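Local coordinates for protein glycosyl hydrolase (Rhizobium leguminosarum bv. trifolii, PDB 5NDX) that probably hydrolyses O-glycosidic bonds as a family 39 glycosidase, a bacterial orthologue of human alpha-L-iduronidase, and here binds a coumarin-linked uronic acid, at residues Asn19-Gly24 against Arg290-His295; Ile53-Val58 against Phe307-Ser312; Tyr283-Ile288 against Leu366-Leu371. The protein carries 2 engineered substitutions. One frame throughout, in Å; residues are numbered along the deposited sequence.

Contact 1. Residues Asn19-Gly24 against Arg290-His295; sequences NRFWRG and RIIEQH. With 8U8 ((2~{R},3~{S},4~{S},5~{R},6~{S})-6-(4-methyl-2-oxidanylidene-chromen-7-yl)oxy-3,4,5-tris(oxidanyl)oxane-2-carboxylic acid), chain N; SO4 (sulfate ion), chain B.
Ile292 is the first residue of 290-295 to reach the loop 19-24, and it meets Trp22 with both of its branches. The CD1 end lies over one face of the indole, 3.9 Å from the centroid of the five-membered ring and 30° off its normal, a CH-pi contact. Its CG2 methyl stands on the same side of the indole, above the rim of the six-membered ring, with Ile292 CG2 3.5 Å from Trp22 CE3. The two side chains cross at about a right angle. Trp22 presents its ring here because CG sits between the backbone N and the carbonyl carbon (chi1 55°); Arg20 CA covers the opposite face. The carbonyl of the same isoleucine is approached by the neighbouring ring: Phe21 CZ is 3.5 Å from Ile292 O, which lies at the ring edge, close to its plane. Phe21 in turn takes the rim of Trp22 on its face, with Trp22 CE3 3.9 Å above the ring plane and over its centre. The fold is a TIM barrel, and the contact seals helix 282-300, which precedes the last barrel strand, against the loop leading into the first strand, 24-27. One turn on from Ile291, His295 closes the patch by setting CB 3.8 Å from Phe21 CZ. Its imidazole is turned back on its own helix, where ND1 donates to Ile291 O at 2.8 Å. That oxygen also accepts from the backbone N of His295, from the other face of its carbonyl plane. Away from the helix, the loop carries anion-binding groups. Arg20, through N, NE and NH2, and Arg23, through NH1, hold a sulfate that probably came from the crystallisation liquor, and Arg23 NH1 also donates to O4 of the bound ligand at 3.3 Å.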
loop_
_atom_site.group_PDB
_atom_site.type_symbol
_atom_site.label_atom_id
_atom_site.label_comp_id
_atom_site.label_asym_id
_atom_site.label_seq_id
_atom_site.Cartn_x
_atom_site.Cartn_y
_atom_site.Cartn_z
ATOM N N ASN A 19 -5.312 5.178 -13.780
ATOM C CA ASN A 19 -4.103 4.859 -13.072
ATOM C C ASN A 19 -4.398 4.417 -11.651
ATOM O O ASN A 19 -5.277 4.986 -10.971
ATOM C CB ASN A 19 -3.199 6.063 -13.030
ATOM C CG ASN A 19 -2.572 6.358 -14.397
ATOM O OD1 ASN A 19 -3.228 7.149 -15.071
ATOM N N ARG A 20 -3.636 3.422 -11.211
ATOM C CA ARG A 20 -3.656 2.980 -9.815
ATOM C C ARG A 20 -2.661 3.854 -9.101
ATOM O O ARG A 20 -1.488 3.535 -9.002
ATOM C CB ARG A 20 -3.328 1.481 -9.697
ATOM C CG ARG A 20 -4.310 0.607 -10.523
ATOM C CD ARG A 20 -3.911 -0.868 -10.598
ATOM N NE ARG A 20 -2.569 -0.904 -11.125
ATOM C CZ ARG A 20 -1.586 -1.679 -10.730
ATOM N NH1 ARG A 20 -1.732 -2.644 -9.815
ATOM N NH2 ARG A 20 -0.421 -1.435 -11.255
ATOM N N PHE A 21 -3.151 4.987 -8.595
ATOM C CA PHE A 21 -2.315 6.055 -8.116
ATOM C C PHE A 21 -1.965 6.018 -6.607
ATOM O O PHE A 21 -1.398 6.979 -6.088
ATOM C CB PHE A 21 -2.979 7.402 -8.491
ATOM C CG PHE A 21 -4.353 7.617 -7.871
ATOM C CD1 PHE A 21 -4.487 8.034 -6.562
ATOM C CD2 PHE A 21 -5.501 7.366 -8.598
ATOM C CE1 PHE A 21 -5.753 8.193 -5.991
ATOM C CE2 PHE A 21 -6.781 7.518 -8.043
ATOM C CZ PHE A 21 -6.899 7.944 -6.754
ATOM N N TRP A 22 -2.312 4.934 -5.919
ATOM C CA TRP A 22 -2.279 4.810 -4.469
ATOM C C TRP A 22 -1.282 3.748 -4.021
ATOM O O TRP A 22 -1.400 3.233 -2.895
ATOM C CB TRP A 22 -3.661 4.384 -3.932
ATOM C CG TRP A 22 -4.119 3.110 -4.617
ATOM C CD1 TRP A 22 -3.738 1.818 -4.332
ATOM C CD2 TRP A 22 -4.977 3.037 -5.744
ATOM N NE1 TRP A 22 -4.364 0.959 -5.186
ATOM C CE2 TRP A 22 -5.105 1.682 -6.083
ATOM C CE3 TRP A 22 -5.679 3.994 -6.487
ATOM C CZ2 TRP A 22 -5.907 1.249 -7.146
ATOM C CZ3 TRP A 22 -6.469 3.573 -7.540
ATOM C CH2 TRP A 22 -6.598 2.202 -7.844
ATOM N N ARG A 23 -0.297 3.431 -4.854
ATOM C CA ARG A 23 0.481 2.194 -4.660
ATOM C C ARG A 23 1.728 2.473 -3.828
ATOM O O ARG A 23 2.871 2.339 -4.269
ATOM C CB ARG A 23 0.786 1.502 -5.976
ATOM C CG ARG A 23 -0.431 0.875 -6.672
ATOM C CD ARG A 23 -0.462 1.026 -8.202
ATOM N NE ARG A 23 0.633 0.506 -8.682
ATOM C CZ ARG A 23 1.494 0.848 -9.611
ATOM N NH1 ARG A 23 1.427 1.775 -10.575
ATOM N NH2 ARG A 23 2.460 -0.040 -9.594
ATOM N N GLY A 24 1.481 2.849 -2.595
ATOM C CA GLY A 24 2.535 3.251 -1.673
ATOM C C GLY A 24 2.109 3.143 -0.249
ATOM O O GLY A 24 0.925 3.304 0.078
ATOM N N ARG A 290 -12.910 4.435 -0.511
ATOM C CA ARG A 290 -13.726 5.605 -0.635
ATOM C C ARG A 290 -12.898 6.869 -0.880
ATOM O O ARG A 290 -13.248 7.675 -1.733
ATOM C CB ARG A 290 -14.622 5.754 0.594
ATOM C CG ARG A 290 -15.249 7.099 0.775
ATOM C CD ARG A 290 -16.315 6.999 1.834
ATOM N NE ARG A 290 -16.819 8.288 2.235
ATOM C CZ ARG A 290 -17.993 8.825 1.911
ATOM N NH1 ARG A 290 -18.860 8.242 1.139
ATOM N NH2 ARG A 290 -18.261 10.030 2.352
ATOM N N ILE A 291 -11.829 7.035 -0.135
ATOM C CA ILE A 291 -10.878 8.135 -0.348
ATOM C C ILE A 291 -10.281 8.117 -1.784
ATOM O O ILE A 291 -10.232 9.149 -2.500
ATOM C CB ILE A 291 -9.786 8.086 0.688
ATOM C CG1 ILE A 291 -10.342 8.559 2.040
ATOM C CG2 ILE A 291 -8.590 8.947 0.313
ATOM C CD1 ILE A 291 -9.481 8.150 3.205
ATOM N N ILE A 292 -9.883 6.934 -2.216
ATOM C CA ILE A 292 -9.411 6.758 -3.572
ATOM C C ILE A 292 -10.460 7.144 -4.597
ATOM O O ILE A 292 -10.175 7.924 -5.537
ATOM C CB ILE A 292 -8.885 5.325 -3.787
ATOM C CG1 ILE A 292 -7.528 5.201 -3.051
ATOM C CG2 ILE A 292 -8.817 4.990 -5.279
ATOM C CD1 ILE A 292 -7.063 3.780 -2.762
ATOM N N GLU A 293 -11.685 6.635 -4.433
ATOM C CA GLU A 293 -12.699 6.922 -5.427
ATOM C C GLU A 293 -13.037 8.426 -5.499
ATOM O O GLU A 293 -13.283 8.963 -6.590
ATOM C CB GLU A 293 -13.939 6.070 -5.189
ATOM C CG GLU A 293 -14.986 6.180 -6.278
ATOM C CD GLU A 293 -15.974 7.333 -6.120
ATOM O OE1 GLU A 293 -16.083 7.935 -5.036
ATOM O OE2 GLU A 293 -16.694 7.586 -7.120
ATOM N N GLN A 294 -13.058 9.093 -4.353
ATOM C CA GLN A 294 -13.264 10.527 -4.311
ATOM C C GLN A 294 -12.162 11.304 -5.064
ATOM O O GLN A 294 -12.449 12.279 -5.769
ATOM C CB GLN A 294 -13.332 11.039 -2.862
ATOM C CG GLN A 294 -14.591 10.652 -2.110
ATOM C CD GLN A 294 -14.451 10.829 -0.594
ATOM O OE1 GLN A 294 -13.375 11.000 -0.058
ATOM N NE2 GLN A 294 -15.532 10.707 0.089
ATOM N N HIS A 295 -10.910 10.915 -4.880
ATOM C CA HIS A 295 -9.838 11.544 -5.635
ATOM C C HIS A 295 -10.003 11.300 -7.151
ATOM O O HIS A 295 -9.808 12.213 -7.955
ATOM C CB HIS A 295 -8.467 11.044 -5.165
ATOM C CG HIS A 295 -8.000 11.703 -3.922
ATOM N ND1 HIS A 295 -8.505 11.379 -2.681
ATOM C CD2 HIS A 295 -7.069 12.674 -3.720
ATOM C CE1 HIS A 295 -7.924 12.143 -1.768
ATOM N NE2 HIS A 295 -7.044 12.930 -2.372
HETATM C C15 8U8 N . 6.182 11.278 -5.854
HETATM C C13 8U8 N . 5.706 11.133 -7.159
HETATM C C14 8U8 N . 5.745 12.208 -8.038
HETATM C C16 8U8 N . 5.345 12.045 -9.356
HETATM O O9 8U8 N . 5.334 13.015 -10.102
HETATM O O8 8U8 N . 4.840 10.855 -9.781
HETATM C C11 8U8 N . 4.841 9.787 -8.957
HETATM C C10 8U8 N . 4.407 8.609 -9.513
HETATM C C12 8U8 N . 5.259 9.897 -7.638
HETATM C C7 8U8 N . 5.241 8.739 -6.861
HETATM C C8 8U8 N . 4.793 7.546 -7.418
HETATM C C9 8U8 N . 4.381 7.462 -8.750
HETATM O O2 8U8 N . 3.966 6.255 -9.254
HETATM C C5 8U8 N . 3.981 6.051 -10.692
HETATM O O1 8U8 N . 2.687 6.556 -11.064
HETATM C C1 8U8 N . 2.259 6.396 -12.436
HETATM C C6 8U8 N . 3.170 7.206 -13.424
HETATM O O7 8U8 N . 3.787 8.203 -12.997
HETATM O O6 8U8 N . 3.275 6.761 -14.577
HETATM C C2 8U8 N . 2.291 4.895 -12.717
HETATM O O5 8U8 N . 1.846 4.579 -14.072
HETATM C C3 8U8 N . 3.711 4.339 -12.465
HETATM O O4 8U8 N . 3.664 2.949 -12.651
HETATM C C4 8U8 N . 4.125 4.605 -11.016
HETATM O O3 8U8 N . 5.474 4.202 -10.771
HETATM S S SO4 B . -0.828 2.162 -13.142
HETATM O O1 SO4 B . -2.168 2.390 -13.711
HETATM O O2 SO4 B . -0.599 0.701 -12.981
HETATM O O3 SO4 B . -0.599 2.920 -11.886
HETATM O O4 SO4 B . 0.166 2.673 -14.124
#

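Contact 2. Residues Ile53-Val58 against Phe307-Ser312; sequences IKFLRV and FTFLSS. Unlike the reference sequence in segment 307-312: Ser312 (reference Asn). With 8U8 ((2~{R},3~{S},4~{S},5~{R},6~{S})-6-(4-methyl-2-oxidanylidene-chromen-7-yl)oxy-3,4,5-tris(oxidanyl)oxane-2-carboxylic acid), chain N.
The ligand pocket at the mouth of the TIM barrel is where strands 55-58 and 307-310, the second and eighth of its parallel sheet, bring Phe55 and Phe309 together. The two rings meet obliquely: their centroids are 5.6 Å apart, their planes lie at 79°, and the nearest atoms are Phe55 CD2 and Phe309 CZ at 4.0 Å. Both rings take the ligand's coumarin on a face. Coumarin C8 lies 3.5 Å above the plane of the Phe309 ring, offset toward its rim, while C7 of the ligand is over a face of Phe55. Phe309 reaches in with CG anti to its backbone N (chi1 -171°), and Phe55 with CG beside its own N. With an alanine at Phe309, the coumarin would probably lose the ring that lies against C7 and C8, and Phe55 would lose its neighbour at CD2. Flanking residues hold the rest of the ligand. Lys54, extended throughout its length, donates from NZ to the sugar hydroxyl O3 of the ligand at 2.8 Å and more weakly to O4. Thr308 brings its methyl CG2 to 3.2 Å from the coumarin O8. Farther in, a water links the segments: it lies 2.7 Å from Ser311 OG and makes a weak bond to Phe55 O. Arg57 forms salt bridges with Glu95, Glu142, Asp264 and Glu265. Strand 24-27 lies between the two strands and meets 55-58 through a backbone hydrogen bond between Thr25 and Phe55, with strand 91-95 on the other side of 55-58. Behind 307-310, helix 282-300 receives Leu310 on Ile291 and His295.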
loop_
_atom_site.group_PDB
_atom_site.type_symbol
_atom_site.label_atom_id
_atom_site.label_comp_id
_atom_site.label_asym_id
_atom_site.label_seq_id
_atom_site.Cartn_x
_atom_site.Cartn_y
_atom_site.Cartn_z
ATOM N N ILE A 53 1.534 -2.624 -4.308
ATOM C CA ILE A 53 2.305 -1.600 -3.587
ATOM C C ILE A 53 3.703 -1.576 -4.182
ATOM O O ILE A 53 4.363 -2.618 -4.281
ATOM C CB ILE A 53 2.390 -1.854 -2.067
ATOM C CG1 ILE A 53 0.992 -1.726 -1.430
ATOM C CG2 ILE A 53 3.281 -0.800 -1.397
ATOM C CD1 ILE A 53 0.951 -2.252 -0.009
ATOM N N LYS A 54 4.140 -0.380 -4.534
ATOM C CA LYS A 54 5.388 -0.184 -5.280
ATOM C C LYS A 54 6.414 0.672 -4.541
ATOM O O LYS A 54 7.607 0.400 -4.678
ATOM C CB LYS A 54 5.067 0.434 -6.614
ATOM C CG LYS A 54 6.237 0.639 -7.559
ATOM C CD LYS A 54 5.714 1.092 -8.913
ATOM C CE LYS A 54 6.887 1.353 -9.889
ATOM N NZ LYS A 54 6.285 1.595 -11.243
ATOM N N PHE A 55 5.956 1.690 -3.797
ATOM C CA PHE A 55 6.822 2.641 -3.106
ATOM C C PHE A 55 6.699 2.557 -1.596
ATOM O O PHE A 55 5.596 2.373 -1.077
ATOM C CB PHE A 55 6.528 4.066 -3.581
ATOM C CG PHE A 55 6.811 4.278 -5.047
ATOM C CD1 PHE A 55 8.109 4.534 -5.478
ATOM C CD2 PHE A 55 5.826 4.201 -5.957
ATOM C CE1 PHE A 55 8.395 4.693 -6.824
ATOM C CE2 PHE A 55 6.090 4.365 -7.322
ATOM C CZ PHE A 55 7.395 4.622 -7.755
ATOM N N LEU A 56 7.833 2.656 -0.904
ATOM C CA LEU A 56 7.884 2.799 0.537
ATOM C C LEU A 56 8.469 4.150 0.877
ATOM O O LEU A 56 9.548 4.491 0.373
ATOM C CB LEU A 56 8.801 1.760 1.145
ATOM C CG LEU A 56 8.404 0.332 1.203
ATOM C CD1 LEU A 56 9.441 -0.432 2.008
ATOM C CD2 LEU A 56 7.026 0.183 1.850
ATOM N N ARG A 57 7.788 4.881 1.729
ATOM C CA ARG A 57 8.186 6.209 2.152
ATOM C C ARG A 57 8.612 6.065 3.611
ATOM O O ARG A 57 7.779 6.022 4.525
ATOM C CB ARG A 57 7.054 7.199 1.999
ATOM C CG ARG A 57 7.386 8.618 2.449
ATOM C CD ARG A 57 6.374 9.651 1.933
ATOM N NE ARG A 57 5.944 10.472 3.037
ATOM C CZ ARG A 57 6.424 11.648 3.384
ATOM N NH1 ARG A 57 7.364 12.235 2.698
ATOM N NH2 ARG A 57 5.956 12.238 4.443
ATOM N N VAL A 58 9.903 5.880 3.816
ATOM C CA VAL A 58 10.422 5.572 5.153
ATOM C C VAL A 58 11.197 6.790 5.712
ATOM O O VAL A 58 12.166 7.258 5.062
ATOM C CB VAL A 58 11.347 4.346 5.111
ATOM C CG1 VAL A 58 11.921 4.078 6.485
ATOM C CG2 VAL A 58 10.625 3.098 4.565
ATOM N N PHE A 307 -3.393 15.245 -10.225
ATOM C CA PHE A 307 -3.201 14.458 -9.000
ATOM C C PHE A 307 -2.546 13.137 -9.389
ATOM O O PHE A 307 -3.069 12.426 -10.202
ATOM C CB PHE A 307 -4.493 14.215 -8.229
ATOM C CG PHE A 307 -4.249 13.638 -6.877
ATOM C CD1 PHE A 307 -3.960 14.463 -5.791
ATOM C CD2 PHE A 307 -4.235 12.264 -6.696
ATOM C CE1 PHE A 307 -3.673 13.906 -4.556
ATOM C CE2 PHE A 307 -3.982 11.705 -5.459
ATOM C CZ PHE A 307 -3.694 12.537 -4.388
ATOM N N THR A 308 -1.406 12.818 -8.800
ATOM C CA THR A 308 -0.554 11.745 -9.299
ATOM C C THR A 308 -0.275 10.575 -8.351
ATOM O O THR A 308 -0.016 9.453 -8.837
ATOM C CB THR A 308 0.789 12.382 -9.771
ATOM O OG1 THR A 308 0.495 13.285 -10.848
ATOM C CG2 THR A 308 1.769 11.364 -10.287
ATOM N N PHE A 309 -0.211 10.821 -7.046
ATOM C CA PHE A 309 0.109 9.768 -6.103
ATOM C C PHE A 309 -0.505 10.054 -4.732
ATOM O O PHE A 309 -0.553 11.184 -4.287
ATOM C CB PHE A 309 1.612 9.636 -6.010
ATOM C CG PHE A 309 2.110 8.466 -5.233
ATOM C CD1 PHE A 309 1.813 7.195 -5.619
ATOM C CD2 PHE A 309 2.979 8.651 -4.189
ATOM C CE1 PHE A 309 2.326 6.102 -4.950
ATOM C CE2 PHE A 309 3.505 7.574 -3.495
ATOM C CZ PHE A 309 3.149 6.286 -3.866
ATOM N N LEU A 310 -0.998 9.001 -4.115
ATOM C CA LEU A 310 -1.608 9.050 -2.785
ATOM C C LEU A 310 -0.962 7.910 -2.023
ATOM O O LEU A 310 -1.075 6.749 -2.426
ATOM C CB LEU A 310 -3.102 8.880 -2.916
ATOM C CG LEU A 310 -3.935 8.897 -1.646
ATOM C CD1 LEU A 310 -5.340 9.262 -2.039
ATOM C CD2 LEU A 310 -3.925 7.561 -0.935
ATOM N N SER A 311 -0.199 8.221 -0.989
ATOM C CA SER A 311 0.464 7.176 -0.206
ATOM C C SER A 311 -0.221 7.107 1.160
ATOM O O SER A 311 -0.447 8.122 1.795
ATOM C CB SER A 311 1.946 7.503 -0.066
ATOM O OG SER A 311 2.699 6.513 0.613
ATOM N N SER A 312 -0.498 5.905 1.596
ATOM C CA SER A 312 -0.934 5.602 2.940
ATOM C C SER A 312 0.284 5.543 3.856
ATOM O O SER A 312 1.397 5.458 3.389
ATOM C CB SER A 312 -1.682 4.272 2.915
ATOM O OG SER A 312 -2.876 4.468 2.210
HETATM C C15 8U8 N . 6.182 11.278 -5.854
HETATM C C13 8U8 N . 5.706 11.133 -7.159
HETATM C C14 8U8 N . 5.745 12.208 -8.038
HETATM C C16 8U8 N . 5.345 12.045 -9.356
HETATM O O9 8U8 N . 5.334 13.015 -10.102
HETATM O O8 8U8 N . 4.840 10.855 -9.781
HETATM C C11 8U8 N . 4.841 9.787 -8.957
HETATM C C10 8U8 N . 4.407 8.609 -9.513
HETATM C C12 8U8 N . 5.259 9.897 -7.638
HETATM C C7 8U8 N . 5.241 8.739 -6.861
HETATM C C8 8U8 N . 4.793 7.546 -7.418
HETATM C C9 8U8 N . 4.381 7.462 -8.750
HETATM O O2 8U8 N . 3.966 6.255 -9.254
HETATM C C5 8U8 N . 3.981 6.051 -10.692
HETATM O O1 8U8 N . 2.687 6.556 -11.064
HETATM C C1 8U8 N . 2.259 6.396 -12.436
HETATM C C6 8U8 N . 3.170 7.206 -13.424
HETATM O O7 8U8 N . 3.787 8.203 -12.997
HETATM O O6 8U8 N . 3.275 6.761 -14.577
HETATM C C2 8U8 N . 2.291 4.895 -12.717
HETATM O O5 8U8 N . 1.846 4.579 -14.072
HETATM C C3 8U8 N . 3.711 4.339 -12.465
HETATM O O4 8U8 N . 3.664 2.949 -12.651
HETATM C C4 8U8 N . 4.125 4.605 -11.016
HETATM O O3 8U8 N . 5.474 4.202 -10.771
HETATM O O HOH W 1 4.906 5.622 -0.600
#

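Contact 3. Residues Tyr283-Ile288 against Leu366-Leu371; sequences YYAGII and LTSMEL
Ser368 gives up the most surface in this helix-helix contact, and it does so to Ala285 and Ile288, one turn apart on the partner helix. The backbones come very close: the CA atoms of Ala285 and Ser368 are 4.9 Å apart, a separation that suits the small side chains found at both positions. Here it is a methyl against a hydroxymethyl. Ala285 CB touches Ser368 CB at 3.6 Å, and the same CB of Ser368 lies 3.7 Å from Ala285 CA, so the serine rests on the alanine's backbone as well as on its methyl. Ile288 supplies the second point of contact, its CD1 end lying 3.7 Å from Ser368 OG. With CG1 beside the backbone N (chi1 -72°), its chain is directed so that CD1 also covers the Tyr284 ring, 3.6 Å above its plane and over its centre; the methyl is thus held between an aromatic face and the serine. Helix 282-300 belongs to the barrel, and helix 364-372 comes after the last barrel strand and just before strand 378-385 of the mixed beta-sheet. That sheet borders the contact, with Ile445 touching Ala285 and Leu519 touching Ser368. The hydroxyl of Ser368 sits between the backbone N and the carbonyl carbon (chi1 56°), and its hydrogen bond goes to Pro364 O, a turn earlier in its own helix. The polar group is therefore satisfied internally, and what the partner helix meets is a small, largely apolar surface, so that the pairing rests on shape and close van der Waals packing.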
loop_
_atom_site.group_PDB
_atom_site.type_symbol
_atom_site.label_atom_id
_atom_site.label_comp_id
_atom_site.label_asym_id
_atom_site.label_seq_id
_atom_site.Cartn_x
_atom_site.Cartn_y
_atom_site.Cartn_z
ATOM N N TYR A 283 -14.350 -1.546 7.885
ATOM C CA TYR A 283 -14.488 -0.116 7.770
ATOM C C TYR A 283 -13.270 0.512 7.138
ATOM O O TYR A 283 -13.399 1.400 6.308
ATOM C CB TYR A 283 -14.761 0.553 9.132
ATOM C CG TYR A 283 -14.735 2.071 9.070
ATOM C CD1 TYR A 283 -13.546 2.764 9.183
ATOM C CD2 TYR A 283 -15.889 2.800 8.843
ATOM C CE1 TYR A 283 -13.496 4.142 9.104
ATOM C CE2 TYR A 283 -15.846 4.174 8.731
ATOM C CZ TYR A 283 -14.652 4.834 8.883
ATOM O OH TYR A 283 -14.576 6.194 8.792
ATOM N N TYR A 284 -12.087 0.062 7.539
ATOM C CA TYR A 284 -10.866 0.639 7.041
ATOM C C TYR A 284 -10.657 0.286 5.552
ATOM O O TYR A 284 -10.222 1.122 4.818
ATOM C CB TYR A 284 -9.680 0.163 7.842
ATOM C CG TYR A 284 -8.342 0.864 7.594
ATOM C CD1 TYR A 284 -8.241 2.209 7.200
ATOM C CD2 TYR A 284 -7.159 0.185 7.859
ATOM C CE1 TYR A 284 -6.990 2.817 7.063
ATOM C CE2 TYR A 284 -5.935 0.779 7.690
ATOM C CZ TYR A 284 -5.834 2.100 7.288
ATOM O OH TYR A 284 -4.562 2.638 7.142
ATOM N N ALA A 285 -11.013 -0.927 5.138
ATOM C CA ALA A 285 -10.933 -1.257 3.728
ATOM C C ALA A 285 -11.831 -0.358 2.931
ATOM O O ALA A 285 -11.449 0.129 1.859
ATOM C CB ALA A 285 -11.311 -2.720 3.515
ATOM N N GLY A 286 -13.071 -0.175 3.428
ATOM C CA GLY A 286 -14.052 0.674 2.756
ATOM C C GLY A 286 -13.585 2.101 2.612
ATOM O O GLY A 286 -13.632 2.692 1.519
ATOM N N ILE A 287 -13.084 2.632 3.706
ATOM C CA ILE A 287 -12.678 4.025 3.757
ATOM C C ILE A 287 -11.455 4.331 2.903
ATOM O O ILE A 287 -11.383 5.393 2.297
ATOM C CB ILE A 287 -12.514 4.509 5.233
ATOM C CG1 ILE A 287 -12.893 5.986 5.339
ATOM C CG2 ILE A 287 -11.107 4.404 5.716
ATOM C CD1 ILE A 287 -14.408 6.186 5.259
ATOM N N ILE A 288 -10.464 3.440 2.856
ATOM C CA ILE A 288 -9.338 3.603 1.891
ATOM C C ILE A 288 -9.853 3.676 0.442
ATOM O O ILE A 288 -9.456 4.555 -0.355
ATOM C CB ILE A 288 -8.353 2.424 2.024
ATOM C CG1 ILE A 288 -7.554 2.542 3.359
ATOM C CG2 ILE A 288 -7.334 2.384 0.882
ATOM C CD1 ILE A 288 -6.847 1.264 3.795
ATOM N N LEU A 366 -4.225 -3.824 4.199
ATOM C CA LEU A 366 -3.447 -4.511 3.172
ATOM C C LEU A 366 -4.362 -5.228 2.202
ATOM O O LEU A 366 -4.189 -5.075 0.995
ATOM C CB LEU A 366 -2.431 -5.523 3.751
ATOM C CG LEU A 366 -1.525 -6.268 2.767
ATOM C CD1 LEU A 366 -0.864 -5.269 1.818
ATOM C CD2 LEU A 366 -0.449 -7.036 3.520
ATOM N N THR A 367 -5.358 -5.934 2.717
ATOM C CA THR A 367 -6.256 -6.694 1.861
ATOM C C THR A 367 -7.041 -5.799 0.942
ATOM O O THR A 367 -7.287 -6.145 -0.224
ATOM C CB THR A 367 -7.159 -7.638 2.638
ATOM O OG1 THR A 367 -7.932 -6.890 3.588
ATOM C CG2 THR A 367 -6.331 -8.683 3.355
ATOM N N SER A 368 -7.406 -4.623 1.415
ATOM C CA SER A 368 -8.092 -3.691 0.549
ATOM C C SER A 368 -7.183 -3.346 -0.662
ATOM O O SER A 368 -7.677 -3.249 -1.781
ATOM C CB SER A 368 -8.492 -2.403 1.268
ATOM O OG SER A 368 -7.338 -1.818 1.829
ATOM N N MET A 369 -5.893 -3.132 -0.403
ATOM C CA MET A 369 -4.923 -2.846 -1.465
ATOM C C MET A 369 -4.662 -4.016 -2.396
ATOM O O MET A 369 -4.425 -3.798 -3.606
ATOM C CB MET A 369 -3.631 -2.278 -0.876
ATOM C CG MET A 369 -3.899 -0.926 -0.205
ATOM S SD MET A 369 -2.414 -0.274 0.511
ATOM C CE MET A 369 -1.882 0.852 -0.759
ATOM N N GLU A 370 -4.759 -5.234 -1.882
ATOM C CA GLU A 370 -4.752 -6.425 -2.729
ATOM C C GLU A 370 -5.877 -6.437 -3.762
ATOM O O GLU A 370 -5.632 -6.748 -4.926
ATOM C CB GLU A 370 -4.819 -7.724 -1.916
ATOM C CG GLU A 370 -3.560 -8.015 -1.113
ATOM C CD GLU A 370 -3.554 -9.395 -0.391
ATOM O OE1 GLU A 370 -3.280 -10.471 -0.994
ATOM O OE2 GLU A 370 -3.811 -9.392 0.814
ATOM N N LEU A 371 -7.094 -6.109 -3.332
ATOM C CA LEU A 371 -8.206 -6.015 -4.216
ATOM C C LEU A 371 -8.045 -4.894 -5.212
ATOM O O LEU A 371 -8.264 -5.091 -6.403
ATOM C CB LEU A 371 -9.544 -5.877 -3.468
ATOM C CG LEU A 371 -10.247 -7.181 -3.101
ATOM C CD1 LEU A 371 -9.402 -8.065 -2.258
ATOM C CD2 LEU A 371 -11.531 -6.917 -2.328
#

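How the contacts relate
All three contacts are buried, but they differ in how near they stand to the ligand. Contact 2 lines the pocket itself with aromatic faces; contact 1 backs onto it, sharing the ligand through Arg23 while its own joint is aromatic and aliphatic; contact 3, on the beta-sheet side, is plain helix packing of an alanine and an isoleucine against a serine. Helix 282-300 serves both contact 1 and contact 3, and strand 307-310 of contact 2 follows it in the chain. Backbone bonds probably join contacts 1 and 2, from Leu310 N to Phe21 O and from Lys54 N to Arg23 O. Met369 CE, from 366-371, packs on Trp22 O and Ile53 CG1, tying contact 3 to both.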